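Local structure of malonate decarboxylase subunit alpha (Acinetobacter baumannii ATCC 17978, 6MPR) at residues I49-L52 with E53-T57; K545-A548 with D549-T552; A501-S505 with I506-Q510; L124-S127 with Q128-D132. The protein probably moves the acyl carrier protein from its acetyl thioester to malonate, releasing acetate and forming the malonyl thioester that the malonate decarboxylase complex decarboxylates. One frame throughout, in Å; residues are numbered along the deposited sequence. Where two conformers were deposited one is given.

Contact 1 of 4, residues I49-L52 with E53-T57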
ATOM      1  N   ILE A  49      11.753   6.088 -33.176  1.00 18.45           N
ATOM      2  CA  ILE A  49      10.400   6.485 -33.575  1.00 15.38           C
ATOM      3  C   ILE A  49       9.730   5.377 -34.378  1.00 18.97           C
ATOM      4  O   ILE A  49       8.572   5.023 -34.130  1.00 16.53           O
ATOM      5  CB  ILE A  49      10.418   7.808 -34.356  1.00 16.68           C
ATOM      6  CG1 ILE A  49      10.672   8.978 -33.403  1.00 16.81           C
ATOM      7  CG2 ILE A  49       9.085   7.982 -35.098  1.00 16.00           C
ATOM      8  CD1 ILE A  49      11.151  10.245 -34.094  1.00 20.70           C
ATOM      9  N   LYS A  50      10.456   4.799 -35.331  1.00 16.67           N
ATOM     10  CA  LYS A  50       9.910   3.696 -36.108  1.00 16.43           C
ATOM     11  C   LYS A  50       9.589   2.511 -35.213  1.00 16.58           C
ATOM     12  O   LYS A  50       8.573   1.835 -35.403  1.00 17.10           O
ATOM     13  CB  LYS A  50      10.891   3.287 -37.209  1.00 19.52           C
ATOM     14  CG  LYS A  50      10.393   2.156 -38.095  1.00 30.09           C
ATOM     15  CD  LYS A  50       9.326   2.645 -39.073  1.00 38.04           C
ATOM     16  CE  LYS A  50       8.888   1.549 -40.027  1.00 43.50           C
ATOM     17  NZ  LYS A  50       7.885   2.052 -41.003  1.00 44.03           N
ATOM     18  N   VAL A  51      10.432   2.254 -34.211  1.00 14.39           N
ATOM     19  CA  VAL A  51      10.177   1.109 -33.346  1.00 13.93           C
ATOM     20  C   VAL A  51       8.960   1.370 -32.452  1.00 13.45           C
ATOM     21  O   VAL A  51       8.150   0.465 -32.218  1.00 14.64           O
ATOM     22  CB  VAL A  51      11.436   0.760 -32.529  1.00 17.26           C
ATOM     23  CG1 VAL A  51      11.101  -0.281 -31.469  1.00 13.57           C
ATOM     24  CG2 VAL A  51      12.544   0.239 -33.455  1.00 16.94           C
ATOM     25  N   LEU A  52       8.804   2.606 -31.937  1.00 14.12           N
ATOM     26  CA  LEU A  52       7.588   2.942 -31.183  1.00 13.06           C
ATOM     27  C   LEU A  52       6.332   2.729 -32.022  1.00 14.34           C
ATOM     28  O   LEU A  52       5.329   2.203 -31.527  1.00 16.70           O
ATOM     29  CB  LEU A  52       7.637   4.390 -30.674  1.00 14.27           C
ATOM     30  CG  LEU A  52       8.651   4.707 -29.576  1.00 14.15           C
ATOM     31  CD1 LEU A  52       8.658   6.196 -29.237  1.00 14.19           C
ATOM     32  CD2 LEU A  52       8.383   3.895 -28.309  1.00 15.08           C
ATOM     33  N   GLU A  53       6.360   3.159 -33.289  1.00 14.48           N
ATOM     34  CA  GLU A  53       5.236   2.964 -34.200  1.00 15.98           C
ATOM     35  C   GLU A  53       4.981   1.499 -34.535  1.00 21.44           C
ATOM     36  O   GLU A  53       3.935   1.183 -35.119  1.00 20.55           O
ATOM     37  CB  GLU A  53       5.491   3.743 -35.489  1.00 16.94           C
ATOM     38  CG  GLU A  53       5.404   5.247 -35.324  1.00 17.33           C
ATOM     39  CD  GLU A  53       5.844   6.001 -36.561  1.00 22.77           C
ATOM     40  OE1 GLU A  53       5.638   7.235 -36.590  1.00 22.28           O
ATOM     41  OE2 GLU A  53       6.378   5.368 -37.508  1.00 21.43           O
ATOM     42  N   THR A  54       5.926   0.619 -34.230  1.00 17.49           N
ATOM     43  CA  THR A  54       5.795  -0.810 -34.478  1.00 15.33           C
ATOM     44  C   THR A  54       5.287  -1.546 -33.248  1.00 15.64           C
ATOM     45  O   THR A  54       4.485  -2.480 -33.365  1.00 19.93           O
ATOM     46  CB  THR A  54       7.154  -1.397 -34.896  1.00 15.44           C
ATOM     47  OG1 THR A  54       7.670  -0.666 -36.004  1.00 17.56           O
ATOM     48  CG2 THR A  54       7.032  -2.873 -35.263  1.00 22.32           C
ATOM     49  N   LEU A  55       5.749  -1.146 -32.062  1.00 17.93           N
ATOM     50  CA  LEU A  55       5.431  -1.849 -30.824  1.00 18.08           C
ATOM     51  C   LEU A  55       4.146  -1.359 -30.165  1.00 15.99           C
ATOM     52  O   LEU A  55       3.521  -2.111 -29.402  1.00 17.66           O
ATOM     53  CB  LEU A  55       6.589  -1.706 -29.832  1.00 17.35           C
ATOM     54  CG  LEU A  55       7.886  -2.373 -30.280  1.00 21.12           C
ATOM     55  CD1 LEU A  55       8.970  -2.072 -29.291  1.00 15.77           C
ATOM     56  CD2 LEU A  55       7.689  -3.876 -30.404  1.00 15.37           C
ATOM     57  N   ILE A  56       3.760  -0.118 -30.409  1.00 15.66           N
ATOM     58  CA  ILE A  56       2.560   0.468 -29.814  1.00 13.30           C
ATOM     59  C   ILE A  56       1.439   0.404 -30.836  1.00 14.86           C
ATOM     60  O   ILE A  56       1.675   0.520 -32.047  1.00 19.82           O
ATOM     61  CB  ILE A  56       2.808   1.918 -29.353  1.00 11.90           C
ATOM     62  CG1 ILE A  56       4.018   1.994 -28.416  1.00 16.09           C
ATOM     63  CG2 ILE A  56       1.563   2.498 -28.672  1.00 11.18           C
ATOM     64  CD1 ILE A  56       4.351   3.410 -28.017  1.00 15.82           C
ATOM     65  N   THR A  57       0.221   0.167 -30.357  1.00 14.37           N
ATOM     66  CA  THR A  57      -0.989   0.015 -31.156  0.60 19.46           C
ATOM     67  C   THR A  57      -2.003   1.067 -30.713  1.00 18.59           C
ATOM     68  O   THR A  57      -2.057   1.391 -29.521  1.00 17.05           O
ATOM     69  CB  THR A  57      -1.573  -1.398 -30.960  0.60 23.48           C
ATOM     70  OG1 THR A  57      -0.532  -2.369 -31.131  0.60 28.17           O
ATOM     71  CG2 THR A  57      -2.697  -1.713 -31.959  0.60 24.65           C
TER
HETATM   72  O   HOH W   1       6.045   3.347 -39.020  1.00 27.18           O

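Contact 2 of 4, residues K545-A548 with D549-T552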
ATOM      1  N   LYS A 545      21.806  28.476   7.532  1.00 16.43           N
ATOM      2  CA  LYS A 545      21.171  29.684   7.014  1.00 16.40           C
ATOM      3  C   LYS A 545      21.121  29.740   5.493  1.00 20.89           C
ATOM      4  O   LYS A 545      20.405  30.586   4.940  1.00 24.57           O
ATOM      5  CB  LYS A 545      21.915  30.925   7.528  1.00 25.32           C
ATOM      6  CG  LYS A 545      21.474  31.427   8.894  1.00 32.73           C
ATOM      7  CD  LYS A 545      21.805  30.435   9.985  1.00 33.02           C
ATOM      8  CE  LYS A 545      21.661  31.062  11.363  1.00 31.49           C
ATOM      9  NZ  LYS A 545      22.103  30.110  12.417  1.00 34.74           N
ATOM     10  N   ASN A 546      21.868  28.888   4.805  1.00 20.97           N
ATOM     11  CA  ASN A 546      21.963  28.960   3.352  1.00 24.18           C
ATOM     12  C   ASN A 546      22.507  27.631   2.853  1.00 19.56           C
ATOM     13  O   ASN A 546      22.836  26.737   3.641  1.00 19.28           O
ATOM     14  CB  ASN A 546      22.837  30.143   2.912  1.00 21.47           C
ATOM     15  CG  ASN A 546      24.204  30.150   3.589  1.00 26.69           C
ATOM     16  OD1 ASN A 546      24.844  29.107   3.754  1.00 20.94           O
ATOM     17  ND2 ASN A 546      24.655  31.333   3.989  1.00 30.51           N
ATOM     18  N   ILE A 547      22.617  27.517   1.528  1.00 21.42           N
ATOM     19  CA  ILE A 547      23.100  26.284   0.908  1.00 21.88           C
ATOM     20  C   ILE A 547      24.552  26.014   1.295  1.00 21.63           C
ATOM     21  O   ILE A 547      24.922  24.875   1.609  1.00 22.72           O
ATOM     22  CB  ILE A 547      22.927  26.366  -0.624  1.00 21.90           C
ATOM     23  CG1 ILE A 547      21.447  26.274  -1.028  1.00 20.24           C
ATOM     24  CG2 ILE A 547      23.780  25.328  -1.328  1.00 20.60           C
ATOM     25  CD1 ILE A 547      20.859  24.880  -0.967  1.00 16.11           C
ATOM     26  N   ALA A 548      25.404  27.045   1.248  1.00 20.56           N
ATOM     27  CA  ALA A 548      26.799  26.873   1.654  1.00 22.06           C
ATOM     28  C   ALA A 548      26.889  26.245   3.039  1.00 22.52           C
ATOM     29  O   ALA A 548      27.761  25.410   3.300  1.00 23.89           O
ATOM     30  CB  ALA A 548      27.530  28.218   1.632  1.00 25.20           C
ATOM     31  N   ASP A 549      25.972  26.619   3.933  1.00 20.08           N
ATOM     32  CA  ASP A 549      25.968  26.053   5.276  1.00 17.64           C
ATOM     33  C   ASP A 549      25.651  24.562   5.244  1.00 20.66           C
ATOM     34  O   ASP A 549      26.220  23.782   6.025  1.00 19.19           O
ATOM     35  CB  ASP A 549      24.959  26.796   6.148  1.00 16.13           C
ATOM     36  CG  ASP A 549      25.531  28.065   6.755  1.00 25.83           C
ATOM     37  OD1 ASP A 549      26.716  28.376   6.508  1.00 24.77           O
ATOM     38  OD2 ASP A 549      24.783  28.748   7.477  1.00 26.28           O
ATOM     39  N   LEU A 550      24.760  24.143   4.339  1.00 17.00           N
ATOM     40  CA  LEU A 550      24.471  22.723   4.200  1.00 16.15           C
ATOM     41  C   LEU A 550      25.685  21.973   3.671  1.00 19.06           C
ATOM     42  O   LEU A 550      25.977  20.859   4.121  1.00 16.93           O
ATOM     43  CB  LEU A 550      23.261  22.507   3.285  1.00 13.91           C
ATOM     44  CG  LEU A 550      21.925  23.023   3.855  1.00 11.46           C
ATOM     45  CD1 LEU A 550      20.799  22.841   2.868  1.00 15.86           C
ATOM     46  CD2 LEU A 550      21.607  22.329   5.171  1.00 13.85           C
ATOM     47  N   VAL A 551      26.415  22.576   2.729  1.00 15.65           N
ATOM     48  CA  VAL A 551      27.633  21.939   2.229  1.00 16.52           C
ATOM     49  C   VAL A 551      28.620  21.731   3.365  1.00 20.25           C
ATOM     50  O   VAL A 551      29.204  20.648   3.523  1.00 21.95           O
ATOM     51  CB  VAL A 551      28.257  22.774   1.098  1.00 17.25           C
ATOM     52  CG1 VAL A 551      29.586  22.170   0.675  1.00 18.27           C
ATOM     53  CG2 VAL A 551      27.302  22.864  -0.070  1.00 20.15           C
ATOM     54  N   THR A 552      28.836  22.781   4.162  1.00 18.91           N
ATOM     55  CA  THR A 552      29.718  22.684   5.319  1.00 18.70           C
ATOM     56  C   THR A 552      29.259  21.584   6.270  1.00 18.85           C
ATOM     57  O   THR A 552      30.063  20.749   6.704  1.00 22.07           O
ATOM     58  CB  THR A 552      29.774  24.041   6.020  1.00 21.29           C
ATOM     59  OG1 THR A 552      30.310  25.013   5.108  1.00 24.01           O
ATOM     60  CG2 THR A 552      30.652  23.982   7.278  1.00 25.93           C
TER
HETATM   61  O   HOH W   2      27.263  30.896   5.643  1.00 46.40           O

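Contact 3 of 4, residues A501-S505 with I506-Q510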
ATOM      1  N   ALA A 501      -7.347  31.117  12.051  1.00 20.09           N
ATOM      2  CA  ALA A 501      -7.419  31.489  10.648  1.00 16.05           C
ATOM      3  C   ALA A 501      -7.114  32.964  10.382  1.00 18.28           C
ATOM      4  O   ALA A 501      -7.296  33.421   9.251  1.00 20.35           O
ATOM      5  CB  ALA A 501      -8.789  31.114  10.081  1.00 20.23           C
ATOM      6  N   GLY A 502      -6.642  33.711  11.380  1.00 22.20           N
ATOM      7  CA  GLY A 502      -6.192  35.072  11.123  1.00 21.51           C
ATOM      8  C   GLY A 502      -7.315  35.981  10.648  1.00 20.55           C
ATOM      9  O   GLY A 502      -8.440  35.930  11.154  1.00 22.08           O
ATOM     10  N   VAL A 503      -7.014  36.838   9.674  1.00 26.66           N
ATOM     11  CA  VAL A 503      -8.003  37.794   9.175  1.00 25.36           C
ATOM     12  C   VAL A 503      -8.564  37.370   7.814  1.00 23.68           C
ATOM     13  O   VAL A 503      -9.101  38.206   7.083  1.00 27.18           O
ATOM     14  CB  VAL A 503      -7.454  39.232   9.132  1.00 20.40           C
ATOM     15  CG1 VAL A 503      -7.077  39.706  10.530  1.00 24.12           C
ATOM     16  CG2 VAL A 503      -6.263  39.342   8.192  1.00 30.02           C
ATOM     17  N   THR A 504      -8.465  36.083   7.465  1.00 20.82           N
ATOM     18  CA  THR A 504      -9.294  35.541   6.392  1.00 18.97           C
ATOM     19  C   THR A 504     -10.772  35.689   6.764  1.00 22.92           C
ATOM     20  O   THR A 504     -11.116  36.070   7.882  1.00 24.72           O
ATOM     21  CB  THR A 504      -8.987  34.063   6.151  1.00 20.01           C
ATOM     22  OG1 THR A 504      -9.349  33.308   7.316  1.00 21.36           O
ATOM     23  CG2 THR A 504      -7.514  33.852   5.852  1.00 17.85           C
ATOM     24  N   SER A 505     -11.660  35.371   5.811  1.00 21.28           N
ATOM     25  CA  SER A 505     -13.087  35.510   6.095  1.00 30.09           C
ATOM     26  C   SER A 505     -13.497  34.618   7.263  1.00 29.27           C
ATOM     27  O   SER A 505     -14.247  35.046   8.149  1.00 28.03           O
ATOM     28  CB  SER A 505     -13.917  35.202   4.843  1.00 33.92           C
ATOM     29  OG  SER A 505     -13.770  33.853   4.439  1.00 42.12           O
ATOM     30  N   ILE A 506     -12.970  33.396   7.306  1.00 30.27           N
ATOM     31  CA  ILE A 506     -13.242  32.497   8.422  1.00 31.51           C
ATOM     32  C   ILE A 506     -12.648  33.043   9.721  1.00 29.51           C
ATOM     33  O   ILE A 506     -13.307  33.046  10.766  1.00 25.35           O
ATOM     34  CB  ILE A 506     -12.725  31.089   8.080  1.00 29.09           C
ATOM     35  CG1 ILE A 506     -13.492  30.547   6.864  1.00 35.84           C
ATOM     36  CG2 ILE A 506     -12.859  30.147   9.273  1.00 33.31           C
ATOM     37  CD1 ILE A 506     -12.994  29.202   6.343  1.00 23.55           C
ATOM     38  N   GLY A 507     -11.419  33.557   9.672  1.00 25.74           N
ATOM     39  CA  GLY A 507     -10.798  34.085  10.881  1.00 21.69           C
ATOM     40  C   GLY A 507     -11.515  35.296  11.459  1.00 23.12           C
ATOM     41  O   GLY A 507     -11.605  35.453  12.679  1.00 21.65           O
ATOM     42  N   LEU A 508     -12.034  36.174  10.595  1.00 24.77           N
ATOM     43  CA  LEU A 508     -12.744  37.358  11.075  1.00 23.58           C
ATOM     44  C   LEU A 508     -14.041  37.011  11.801  1.00 27.38           C
ATOM     45  O   LEU A 508     -14.555  37.851  12.543  1.00 24.81           O
ATOM     46  CB  LEU A 508     -13.041  38.308   9.916  1.00 27.18           C
ATOM     47  CG  LEU A 508     -11.880  39.075   9.285  1.00 23.46           C
ATOM     48  CD1 LEU A 508     -12.399  39.952   8.158  1.00 30.97           C
ATOM     49  CD2 LEU A 508     -11.129  39.913  10.317  1.00 25.85           C
ATOM     50  N   THR A 509     -14.581  35.802  11.606  1.00 24.65           N
ATOM     51  CA  THR A 509     -15.779  35.374  12.326  1.00 30.29           C
ATOM     52  C   THR A 509     -15.509  34.925  13.759  1.00 35.36           C
ATOM     53  O   THR A 509     -16.469  34.726  14.512  1.00 38.36           O
ATOM     54  CB  THR A 509     -16.466  34.206  11.608  1.00 35.13           C
ATOM     55  OG1 THR A 509     -15.677  33.014  11.764  1.00 37.32           O
ATOM     56  CG2 THR A 509     -16.651  34.499  10.133  1.00 34.21           C
ATOM     57  N   GLN A 510     -14.250  34.738  14.154  1.00 31.22           N
ATOM     58  CA  GLN A 510     -13.977  34.130  15.451  1.00 32.86           C
ATOM     59  C   GLN A 510     -14.541  34.989  16.578  1.00 36.11           C
ATOM     60  O   GLN A 510     -14.483  36.221  16.541  1.00 34.16           O
ATOM     61  CB  GLN A 510     -12.478  33.898  15.645  1.00 29.43           C
ATOM     62  CG  GLN A 510     -11.632  35.138  15.902  1.00 32.88           C
ATOM     63  CD  GLN A 510     -10.142  34.841  15.797  1.00 48.00           C
ATOM     64  OE1 GLN A 510      -9.566  34.853  14.702  1.00 51.18           O
ATOM     65  NE2 GLN A 510      -9.510  34.557  16.938  1.00 53.32           N
TER

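Contact 4 of 4, residues L124-S127 with Q128-D132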
ATOM      1  N   LEU A 124      -2.517  25.756 -16.580  1.00 16.54           N
ATOM      2  CA  LEU A 124      -3.870  25.725 -17.120  1.00 15.71           C
ATOM      3  C   LEU A 124      -4.018  24.747 -18.271  1.00 17.80           C
ATOM      4  O   LEU A 124      -5.118  24.616 -18.814  1.00 16.97           O
ATOM      5  CB  LEU A 124      -4.287  27.113 -17.606  1.00 17.84           C
ATOM      6  CG  LEU A 124      -4.356  28.209 -16.547  1.00 19.38           C
ATOM      7  CD1 LEU A 124      -3.022  28.946 -16.443  1.00 27.49           C
ATOM      8  CD2 LEU A 124      -5.495  29.166 -16.852  1.00 33.65           C
ATOM      9  N   ARG A 125      -2.941  24.054 -18.642  1.00 17.06           N
ATOM     10  CA  ARG A 125      -2.927  23.308 -19.898  1.00 19.65           C
ATOM     11  C   ARG A 125      -3.895  22.126 -19.887  1.00 15.14           C
ATOM     12  O   ARG A 125      -4.596  21.898 -20.875  1.00 15.96           O
ATOM     13  CB  ARG A 125      -1.507  22.833 -20.205  1.00 25.07           C
ATOM     14  CG  ARG A 125      -0.782  23.670 -21.230  1.00 31.12           C
ATOM     15  CD  ARG A 125       0.377  22.891 -21.832  1.00 28.62           C
ATOM     16  NE  ARG A 125       0.125  22.511 -23.220  1.00 28.03           N
ATOM     17  CZ  ARG A 125       0.938  21.746 -23.944  1.00 28.18           C
ATOM     18  NH1 ARG A 125       2.071  21.287 -23.422  1.00 29.95           N
ATOM     19  NH2 ARG A 125       0.621  21.443 -25.195  1.00 30.73           N
ATOM     20  N   ILE A 126      -3.932  21.341 -18.801  1.00 15.97           N
ATOM     21  CA  ILE A 126      -4.829  20.180 -18.769  1.00 15.68           C
ATOM     22  C   ILE A 126      -6.284  20.634 -18.850  1.00 15.00           C
ATOM     23  O   ILE A 126      -7.081  20.091 -19.625  1.00 18.69           O
ATOM     24  CB  ILE A 126      -4.565  19.318 -17.514  1.00 11.34           C
ATOM     25  CG1 ILE A 126      -3.266  18.518 -17.666  1.00 17.15           C
ATOM     26  CG2 ILE A 126      -5.748  18.382 -17.232  1.00  9.97           C
ATOM     27  CD1 ILE A 126      -2.806  17.837 -16.374  1.00 13.98           C
ATOM     28  N   SER A 127      -6.650  21.647 -18.056  1.00 12.66           N
ATOM     29  CA  SER A 127      -7.997  22.208 -18.132  1.00 17.28           C
ATOM     30  C   SER A 127      -8.318  22.691 -19.538  1.00 18.12           C
ATOM     31  O   SER A 127      -9.441  22.514 -20.021  1.00 22.78           O
ATOM     32  CB  SER A 127      -8.162  23.361 -17.139  1.00 21.38           C
ATOM     33  OG  SER A 127      -8.373  22.863 -15.829  1.00 25.48           O
ATOM     34  N   GLN A 128      -7.346  23.316 -20.207  1.00 17.11           N
ATOM     35  CA  GLN A 128      -7.610  23.839 -21.547  1.00 21.53           C
ATOM     36  C   GLN A 128      -7.764  22.705 -22.556  1.00 17.58           C
ATOM     37  O   GLN A 128      -8.601  22.789 -23.464  1.00 21.75           O
ATOM     38  CB  GLN A 128      -6.496  24.801 -21.972  1.00 20.80           C
ATOM     39  CG  GLN A 128      -6.758  25.557 -23.286  1.00 27.46           C
ATOM     40  CD  GLN A 128      -7.998  26.452 -23.251  1.00 32.60           C
ATOM     41  OE1 GLN A 128      -8.840  26.393 -24.151  1.00 35.86           O
ATOM     42  NE2 GLN A 128      -8.106  27.289 -22.221  1.00 28.51           N
ATOM     43  N   LEU A 129      -6.978  21.633 -22.412  1.00 15.58           N
ATOM     44  CA  LEU A 129      -7.123  20.498 -23.327  1.00 20.07           C
ATOM     45  C   LEU A 129      -8.455  19.789 -23.120  1.00 17.40           C
ATOM     46  O   LEU A 129      -9.069  19.313 -24.083  1.00 22.28           O
ATOM     47  CB  LEU A 129      -5.960  19.519 -23.160  1.00 16.81           C
ATOM     48  CG  LEU A 129      -4.623  19.986 -23.740  1.00 14.49           C
ATOM     49  CD1 LEU A 129      -3.477  19.090 -23.279  1.00 19.75           C
ATOM     50  CD2 LEU A 129      -4.691  20.084 -25.270  1.00 20.92           C
ATOM     51  N   ILE A 130      -8.922  19.709 -21.875  1.00 17.84           N
ATOM     52  CA  ILE A 130     -10.252  19.160 -21.614  1.00 21.85           C
ATOM     53  C   ILE A 130     -11.324  20.027 -22.269  1.00 22.88           C
ATOM     54  O   ILE A 130     -12.218  19.527 -22.962  1.00 25.97           O
ATOM     55  CB  ILE A 130     -10.492  19.030 -20.100  1.00 17.53           C
ATOM     56  CG1 ILE A 130      -9.638  17.907 -19.519  1.00 18.74           C
ATOM     57  CG2 ILE A 130     -11.975  18.791 -19.817  1.00 23.34           C
ATOM     58  CD1 ILE A 130      -9.429  18.003 -17.981  1.00 16.84           C
ATOM     59  N   GLU A 131     -11.252  21.344 -22.050  1.00 22.69           N
ATOM     60  CA  GLU A 131     -12.231  22.247 -22.648  1.00 22.09           C
ATOM     61  C   GLU A 131     -12.223  22.153 -24.166  1.00 25.78           C
ATOM     62  O   GLU A 131     -13.272  22.313 -24.801  1.00 28.74           O
ATOM     63  CB  GLU A 131     -11.961  23.685 -22.204  1.00 24.79           C
ATOM     64  CG  GLU A 131     -12.868  24.722 -22.850  1.00 38.88           C
ATOM     65  CD  GLU A 131     -12.441  26.142 -22.528  1.00 54.47           C
ATOM     66  OE1 GLU A 131     -12.413  26.497 -21.330  1.00 60.88           O
ATOM     67  OE2 GLU A 131     -12.118  26.899 -23.471  1.00 59.86           O
ATOM     68  N   ASP A 132     -11.063  21.894 -24.764  1.00 23.64           N
ATOM     69  CA  ASP A 132     -10.955  21.775 -26.212  1.00 27.43           C
ATOM     70  C   ASP A 132     -11.267  20.374 -26.718  1.00 24.58           C
ATOM     71  O   ASP A 132     -11.192  20.143 -27.928  1.00 25.51           O
ATOM     72  CB  ASP A 132      -9.552  22.194 -26.674  1.00 33.57           C
ATOM     73  CG  ASP A 132      -9.321  23.694 -26.548  1.00 38.89           C
ATOM     74  OD1 ASP A 132     -10.313  24.457 -26.545  1.00 39.40           O
ATOM     75  OD2 ASP A 132      -8.151  24.116 -26.456  1.00 40.00           O
TER

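Contact 1 of 4, residues I49-L52 with E53-T57
E53, L55 and I56 return their amides to the carbonyls of I49, V51 and L52, the i to i+4 pattern of an alpha helix in its last turn. V51 O is shared by two donors, L55 N at 2.9 Å and T54 N at 3.0 Å. The chain departs from helical geometry at I56, yet its amide still bonds to L52 O.

The hydroxyl of T54 adds a side-chain bond to this pattern. Lying beside its own backbone N (chi1 -54°), OG1 is placed where it can donate a hydrogen bond to K50 O at 2.7 Å. K50 and E53 are joined through a water: it accepts from K50 NZ at 3.0 Å and donates to E53 OE2 over a notably short 2.5 Å, while the two charged atoms themselves stay 5.0 Å apart. The extended chain of E53 runs beside I49, whose CG2 lies near OE1; that oxygen is also bound by the backbone amide of N83, so the carboxylate is held at both oxygens.

The inner face is apolar. V51 CG1 meets L55 CD1 at 3.5 Å, the two side chains running abreast in the same direction, and L52 CD2 approaches I56 CD1 in like fashion at 4.1 Å.

These aliphatic groups seat helix 48-55 in the domain of the parallel sheet: L52 and L55 touch I196 of strand 194-199, L55 also packs on helix 22-34, and I56 reaches L79 of helix 73-79.

Contact 2 of 4, residues K545-A548 with D549-T552
N546 and D549 meet at the start of a helix, where N546 OD1 accepts from D549 N at 2.7 Å, the amide nitrogen lying almost straight out from the side-chain C=O (172°). This is an N-cap bond. The side chain of N546 can make it because CG sits between its backbone N and carbonyl carbon (chi1 52°), which brings OD1 round to the backbone N-H of D549. The two side chains cross at about a right angle, with amide and carboxylate planes 50° apart.

The carboxylate of D549 also takes part. Its OD2 takes the backbone amide of K545 at 3.0 Å on the anti lone pair, while OD1 receives a water at 2.7 Å that also accepts from N546 ND2. Both carboxylate oxygens are thus engaged, and the cap and its partner are tied twice.

Beyond this shell the helix proper begins, V551 N bonding to I547 O and T552 N to A548 O, both at 3.0 Å. The end of the K545 side chain leads away: NZ bonds to L542 O, and the residue's own carbonyl accepts from R539.

Helix 547-553, the last in the chain, rests on loops: I547 and V551 touch P560, and L550 touches A544.

Contact 3 of 4, residues A501-S505 with I506-Q510
T504 and G507 are linked by a capping bond. G507 N donates to T504 OG1 at 3.1 Å, with an N-H...O angle of 161°, and the same hydroxyl donates in turn to A501 O at 2.8 Å. Placed between its backbone N and carbonyl carbon (chi1 65°), OG1 both accepts and donates: it accepts from the helix start and donates into the preceding turn. The backbone adds L508 N to T504 O at 2.9 Å. Further on, I506 O takes two donors from T509, its amide and its hydroxyl; the hydroxyl lies in the carbonyl plane at 2.6 Å.

A CA-H...O contact supplements these bonds, G507 CA lying 3.0 Å from G502 O. G507, without a side chain, lets its backbone come this close to the carbonyl. G502 takes a positive phi at the second position of the turn.

Among the apolar contacts, L508 reaches back over the turn, its CD2 3.9 Å from V503 CB, and the two side chains cross obliquely. A501 CB lies against G507 N and CA and also nears I506 CG2 at 4.3 Å. I506 and T509 continue onto A498 of helix 490-499, while A501 and T504 lie against F445.

The arrangement is a type II' beta turn from A501 to T504 that runs into the N-cap of a short, weakly bonded helix, with threonine as the capping residue, so that one hydroxyl joins turn to helix.

Contact 4 of 4, residues L124-S127 with Q128-D132
R125 O and L129 N form the shortest bond between the two segments, at 2.8 Å. It belongs to a run of four i to i+4 backbone bonds that carries through helix 125-131: Q128 N to L124 O at 2.9 Å, I130 N to I126 O at 2.9 Å and E131 N to S127 O at 3.0 Å complete it.

The side-chain meeting is between I126 and I130. I130 CD1 comes to 3.8 Å from I126 CG2, the two chains crossing at a slant, and also lies 3.5 Å from I126 O. With CG1 beside its backbone N (chi1 -71°), I130 directs this branch back along the helix toward the preceding turn. L129 CG likewise lies 3.4 Å from R125 O, the aliphatic group resting beside the carbonyl that its own amide uses.

The polar end of R125 reaches helix 100-107: NH2 forms salt bridges to E107 and D104, and NH1 bonds to S100 O, so the guanidinium ties helix 125-131 to that helix.

Apolar contacts join the same two helices. I126 and L129 both pack on L103, L129 also on F106, while I130 touches L135 and L385 in loops.

How the contacts relate
Read from the N terminus, the four contacts come in series, contact 1, then contact 4, contact 3 and contact 2; each closes a single helical turn or cap, and none nests within or crosses another. Contact 1 ends a helix against the parallel sheet of the N-terminal half. Contact 4, its centre about 27 Å from that of contact 1, ties helix 100-107 to a helix just before strand 136-140, outermost in that sheet within this chain. Contact 3 joins helix 490-499 to the short helix 505-508, on the other side of the chain's centre from contact 1. Contact 2 starts the final helix against loop residues A544 and P560, about 38 Å from contact 3 between centres.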